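PDB 5WTN: replication initiation and membrane attachment protein, which probably acts in the bacterial primosome, supporting the initiation and restart of DNA replication and its attachment to the membrane. Local coordinates for residues R159-E171 / Y274-R288. Numbering follows the deposited sequence.
Sequences RSFSDVFSAVPAE and YELEHGGVEPRLVER
Ser166 and Val286 form one of the hydrogen-bonded pairs of a two-stranded antiparallel sheet built from strands 165-169 and 283-287. Ser166 N donates to Val286 O at 3.0 Å, and Val286 N returns a bond to Ser166 O. Val168 and Arg284 form the next hydrogen-bonded pair, closed in the same way by Val168 N to Arg284 O and Arg284 N to Val168 O. On the face of these four residues, Val168 CG2 meets Val286 CG2 at 3.9 Å, the two side chains crossing at about a right angle.

On the other face, that of Ala167 and Leu285, Leu285 meets two phenylalanines. It swings CG anti to its backbone N (chi1 -174°), which carries CD1 to 3.5 Å from Phe161 CZ and 3.7 Å from Phe165 CB. Phe165 CD2 in turn sits over the centre of the Phe161 ring, linking helix 161-164 to the sheet.

Contacts continue past both ends of the paired strands. Pro169 CG lies almost squarely over the His278 ring, 4.0 Å from its centroid in a CH-pi contact, and 3.3 Å from Tyr274 OH. At the far end Arg288, bent at chi3 (73°), lays one guanidinium face over Ser162 O, while the backbone N of Arg288 makes a weak bond to Val164 O.

The Tyr199 ring meets that of Phe161 at about 45°, and Asp202 N bonds Ser162 OG. Glu287 forms a salt bridge with Lys83 of the second subunit. This long-range antiparallel pair joins strands separated by helices 208-217, 227-240, 244-254 and 263-278, with Pro283 packed on helix 227-240 and helix 263-278 leading into its second strand.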
loop_
_atom_site.group_PDB
_atom_site.type_symbol
_atom_site.label_atom_id
_atom_site.label_comp_id
_atom_site.label_asym_id
_atom_site.label_seq_id
_atom_site.Cartn_x
_atom_site.Cartn_y
_atom_site.Cartn_z
ATOM N N ARG A 159 9.289 28.213 4.941
ATOM C CA ARG A 159 10.736 28.426 5.142
ATOM C C ARG A 159 11.596 27.637 4.144
ATOM O O ARG A 159 11.208 26.556 3.669
ATOM C CB ARG A 159 11.190 28.065 6.568
ATOM C CG ARG A 159 10.519 28.833 7.701
ATOM C CD ARG A 159 10.468 30.352 7.459
ATOM N NE ARG A 159 10.535 31.090 8.722
ATOM C CZ ARG A 159 9.514 31.230 9.572
ATOM N NH1 ARG A 159 8.328 30.688 9.302
ATOM N NH2 ARG A 159 9.679 31.916 10.703
ATOM N N SER A 160 12.771 28.191 3.842
ATOM C CA SER A 160 13.750 27.545 2.979
ATOM C C SER A 160 14.693 26.689 3.810
ATOM O O SER A 160 14.598 26.661 5.032
ATOM C CB SER A 160 14.563 28.599 2.249
ATOM O OG SER A 160 15.355 29.337 3.164
ATOM N N PHE A 161 15.612 25.997 3.149
ATOM C CA PHE A 161 16.540 25.119 3.840
ATOM C C PHE A 161 17.471 25.971 4.683
ATOM O O PHE A 161 17.760 25.643 5.834
ATOM C CB PHE A 161 17.343 24.327 2.812
ATOM C CG PHE A 161 18.094 23.153 3.385
ATOM C CD1 PHE A 161 17.561 21.869 3.308
ATOM C CD2 PHE A 161 19.332 23.322 3.981
ATOM C CE1 PHE A 161 18.248 20.768 3.830
ATOM C CE2 PHE A 161 20.023 22.230 4.503
ATOM C CZ PHE A 161 19.479 20.946 4.424
ATOM N N SER A 162 17.937 27.070 4.091
ATOM C CA SER A 162 18.917 27.951 4.721
ATOM C C SER A 162 18.320 28.703 5.910
ATOM O O SER A 162 19.042 29.057 6.845
ATOM C CB SER A 162 19.467 28.930 3.697
ATOM O OG SER A 162 18.422 29.467 2.905
ATOM N N ASP A 163 17.003 28.933 5.870
ATOM C CA ASP A 163 16.273 29.533 6.983
ATOM C C ASP A 163 16.317 28.665 8.239
ATOM O O ASP A 163 16.459 29.180 9.337
ATOM C CB ASP A 163 14.803 29.784 6.600
ATOM C CG ASP A 163 14.618 31.007 5.684
ATOM O OD1 ASP A 163 15.593 31.777 5.492
ATOM O OD2 ASP A 163 13.490 31.203 5.160
ATOM N N VAL A 164 16.128 27.359 8.071
ATOM C CA VAL A 164 15.990 26.400 9.176
ATOM C C VAL A 164 17.246 25.624 9.572
ATOM O O VAL A 164 17.297 25.007 10.641
ATOM C CB VAL A 164 14.882 25.387 8.799
ATOM C CG1 VAL A 164 14.451 24.529 9.983
ATOM C CG2 VAL A 164 13.712 26.144 8.262
ATOM N N PHE A 165 18.270 25.674 8.727
ATOM C CA PHE A 165 19.429 24.792 8.898
ATOM C C PHE A 165 20.750 25.493 8.621
ATOM O O PHE A 165 20.797 26.487 7.886
ATOM C CB PHE A 165 19.335 23.615 7.930
ATOM C CG PHE A 165 18.227 22.658 8.235
ATOM C CD1 PHE A 165 18.306 21.821 9.344
ATOM C CD2 PHE A 165 17.115 22.564 7.387
ATOM C CE1 PHE A 165 17.279 20.924 9.627
ATOM C CE2 PHE A 165 16.068 21.662 7.661
ATOM C CZ PHE A 165 16.151 20.840 8.778
ATOM N N SER A 166 21.824 24.955 9.191
ATOM C CA SER A 166 23.184 25.397 8.868
ATOM C C SER A 166 24.125 24.198 8.759
ATOM O O SER A 166 23.822 23.111 9.266
ATOM C CB SER A 166 23.705 26.382 9.920
ATOM O OG SER A 166 23.147 27.674 9.737
ATOM N N ALA A 167 25.265 24.393 8.101
ATOM C CA ALA A 167 26.242 23.314 7.940
ATOM C C ALA A 167 27.492 23.616 8.758
ATOM O O ALA A 167 28.042 24.721 8.689
ATOM C CB ALA A 167 26.600 23.132 6.472
ATOM N N VAL A 168 27.947 22.642 9.537
ATOM C CA VAL A 168 29.178 22.831 10.300
ATOM C C VAL A 168 30.051 21.595 10.231
ATOM O O VAL A 168 29.544 20.475 10.165
ATOM C CB VAL A 168 28.892 23.169 11.768
ATOM C CG1 VAL A 168 28.289 24.558 11.881
ATOM C CG2 VAL A 168 27.960 22.140 12.365
ATOM N N PRO A 169 31.377 21.796 10.216
ATOM C CA PRO A 169 32.323 20.674 10.275
ATOM C C PRO A 169 32.220 19.887 11.586
ATOM O O PRO A 169 32.058 20.490 12.652
ATOM C CB PRO A 169 33.679 21.371 10.192
ATOM C CG PRO A 169 33.395 22.631 9.418
ATOM C CD PRO A 169 32.045 23.071 9.900
ATOM N N ALA A 170 32.302 18.560 11.492
ATOM C CA ALA A 170 32.331 17.660 12.656
ATOM C C ALA A 170 33.773 17.384 13.098
ATOM O O ALA A 170 34.690 18.113 12.711
ATOM C CB ALA A 170 31.602 16.356 12.341
ATOM N N GLU A 171 33.976 16.373 13.943
ATOM C CA GLU A 171 35.335 15.913 14.240
ATOM C C GLU A 171 35.602 14.505 13.696
ATOM O O GLU A 171 35.197 13.504 14.289
ATOM C CB GLU A 171 35.638 15.985 15.742
ATOM C CG GLU A 171 37.139 16.097 16.085
ATOM C CD GLU A 171 37.870 14.758 16.083
ATOM O OE1 GLU A 171 37.222 13.720 16.346
ATOM O OE2 GLU A 171 39.095 14.745 15.826
ATOM N N TYR A 274 37.173 20.625 0.389
ATOM C CA TYR A 274 36.748 20.528 1.777
ATOM C C TYR A 274 37.678 19.626 2.577
ATOM O O TYR A 274 38.009 19.945 3.717
ATOM C CB TYR A 274 35.307 20.037 1.858
ATOM C CG TYR A 274 34.643 20.202 3.210
ATOM C CD1 TYR A 274 34.533 19.126 4.087
ATOM C CD2 TYR A 274 34.099 21.427 3.599
ATOM C CE1 TYR A 274 33.905 19.265 5.317
ATOM C CE2 TYR A 274 33.468 21.573 4.824
ATOM C CZ TYR A 274 33.376 20.489 5.678
ATOM O OH TYR A 274 32.752 20.629 6.894
ATOM N N GLU A 275 38.107 18.519 1.975
ATOM C CA GLU A 275 39.062 17.619 2.615
ATOM C C GLU A 275 40.362 18.329 3.003
ATOM O O GLU A 275 40.945 18.023 4.039
ATOM C CB GLU A 275 39.364 16.419 1.720
ATOM C CG GLU A 275 38.159 15.556 1.387
ATOM C CD GLU A 275 38.460 14.544 0.287
ATOM O OE1 GLU A 275 39.660 14.369 -0.046
ATOM O OE2 GLU A 275 37.495 13.932 -0.243
ATOM N N LEU A 276 40.821 19.272 2.184
ATOM C CA LEU A 276 42.031 20.025 2.534
ATOM C C LEU A 276 41.779 21.006 3.672
ATOM O O LEU A 276 42.542 21.066 4.637
ATOM C CB LEU A 276 42.610 20.771 1.327
ATOM C CG LEU A 276 43.121 19.903 0.175
ATOM C CD1 LEU A 276 44.016 20.713 -0.763
ATOM C CD2 LEU A 276 43.837 18.659 0.696
ATOM N N GLU A 277 40.696 21.762 3.553
ATOM C CA GLU A 277 40.371 22.808 4.507
ATOM C C GLU A 277 40.166 22.291 5.933
ATOM O O GLU A 277 40.769 22.798 6.875
ATOM C CB GLU A 277 39.113 23.547 4.054
ATOM C CG GLU A 277 38.792 24.786 4.873
ATOM C CD GLU A 277 39.467 26.030 4.319
ATOM O OE1 GLU A 277 39.123 27.157 4.756
ATOM O OE2 GLU A 277 40.342 25.874 3.432
ATOM N N HIS A 278 39.253 21.342 6.097
ATOM C CA HIS A 278 38.952 20.798 7.418
ATOM C C HIS A 278 39.506 19.406 7.787
ATOM O O HIS A 278 39.221 18.900 8.873
ATOM C CB HIS A 278 37.456 20.944 7.705
ATOM C CG HIS A 278 36.927 22.309 7.386
ATOM N ND1 HIS A 278 37.164 23.405 8.188
ATOM C CD2 HIS A 278 36.198 22.762 6.338
ATOM C CE1 HIS A 278 36.594 24.471 7.652
ATOM N NE2 HIS A 278 36.000 24.109 6.530
ATOM N N GLY A 279 40.270 18.784 6.891
ATOM C CA GLY A 279 40.851 17.473 7.163
ATOM C C GLY A 279 39.904 16.275 7.118
ATOM O O GLY A 279 39.887 15.467 8.049
ATOM N N GLY A 280 39.112 16.163 6.049
ATOM C CA GLY A 280 38.273 14.996 5.802
ATOM C C GLY A 280 37.223 14.624 6.840
ATOM O O GLY A 280 36.854 13.449 6.960
ATOM N N VAL A 281 36.708 15.610 7.571
ATOM C CA VAL A 281 35.758 15.336 8.660
ATOM C C VAL A 281 34.243 15.268 8.299
ATOM O O VAL A 281 33.448 14.734 9.090
ATOM C CB VAL A 281 35.974 16.323 9.841
ATOM C CG1 VAL A 281 37.432 16.285 10.298
ATOM C CG2 VAL A 281 35.566 17.746 9.448
ATOM N N GLU A 282 33.883 15.765 7.108
ATOM C CA GLU A 282 32.496 15.852 6.574
ATOM C C GLU A 282 31.610 16.904 7.246
ATOM O O GLU A 282 31.702 17.108 8.454
ATOM C CB GLU A 282 31.756 14.512 6.679
ATOM C CG GLU A 282 32.275 13.376 5.832
ATOM C CD GLU A 282 31.325 12.180 5.853
ATOM O OE1 GLU A 282 30.547 12.021 4.872
ATOM O OE2 GLU A 282 31.338 11.421 6.860
ATOM N N PRO A 283 30.681 17.507 6.472
ATOM C CA PRO A 283 29.769 18.533 7.002
ATOM C C PRO A 283 28.652 17.921 7.822
ATOM O O PRO A 283 28.209 16.812 7.508
ATOM C CB PRO A 283 29.181 19.174 5.744
ATOM C CG PRO A 283 30.094 18.767 4.620
ATOM C CD PRO A 283 30.614 17.421 5.002
ATOM N N ARG A 284 28.192 18.640 8.842
ATOM C CA ARG A 284 27.107 18.162 9.698
ATOM C C ARG A 284 25.894 19.104 9.629
ATOM O O ARG A 284 26.042 20.333 9.602
ATOM C CB ARG A 284 27.613 17.997 11.139
ATOM C CG ARG A 284 26.559 17.561 12.155
ATOM C CD ARG A 284 27.213 16.980 13.415
ATOM N NE ARG A 284 26.270 16.839 14.528
ATOM C CZ ARG A 284 26.137 17.724 15.513
ATOM N NH1 ARG A 284 26.888 18.823 15.533
ATOM N NH2 ARG A 284 25.257 17.509 16.482
ATOM N N LEU A 285 24.699 18.527 9.575
ATOM C CA LEU A 285 23.486 19.323 9.514
ATOM C C LEU A 285 22.984 19.611 10.935
ATOM O O LEU A 285 22.878 18.697 11.769
ATOM C CB LEU A 285 22.420 18.601 8.695
ATOM C CG LEU A 285 21.108 19.326 8.383
ATOM C CD1 LEU A 285 21.257 20.498 7.403
ATOM C CD2 LEU A 285 20.100 18.326 7.869
ATOM N N VAL A 286 22.698 20.886 11.208
ATOM C CA VAL A 286 22.234 21.327 12.523
ATOM C C VAL A 286 21.139 22.395 12.385
ATOM O O VAL A 286 21.004 23.009 11.310
ATOM C CB VAL A 286 23.401 21.884 13.358
ATOM C CG1 VAL A 286 24.330 20.760 13.813
ATOM C CG2 VAL A 286 24.170 22.914 12.550
ATOM N N GLU A 287 20.356 22.604 13.451
ATOM C CA GLU A 287 19.336 23.659 13.467
ATOM C C GLU A 287 19.982 25.036 13.557
ATOM O O GLU A 287 21.104 25.173 14.060
ATOM C CB GLU A 287 18.410 23.506 14.667
ATOM C CG GLU A 287 17.806 22.130 14.860
ATOM C CD GLU A 287 16.806 22.106 16.016
ATOM O OE1 GLU A 287 16.320 21.003 16.354
ATOM O OE2 GLU A 287 16.503 23.190 16.582
ATOM N N ARG A 288 19.267 26.061 13.106
ATOM C CA ARG A 288 19.785 27.430 13.179
ATOM C C ARG A 288 19.107 28.271 14.268
ATOM O O ARG A 288 18.708 27.751 15.311
ATOM C CB ARG A 288 19.686 28.133 11.819
ATOM C CG ARG A 288 20.576 29.352 11.748
ATOM C CD ARG A 288 20.570 29.973 10.379
ATOM N NE ARG A 288 19.327 30.672 10.110
ATOM C CZ ARG A 288 19.184 31.614 9.183
ATOM N NH1 ARG A 288 20.221 31.970 8.439
ATOM N NH2 ARG A 288 18.004 32.207 9.002
#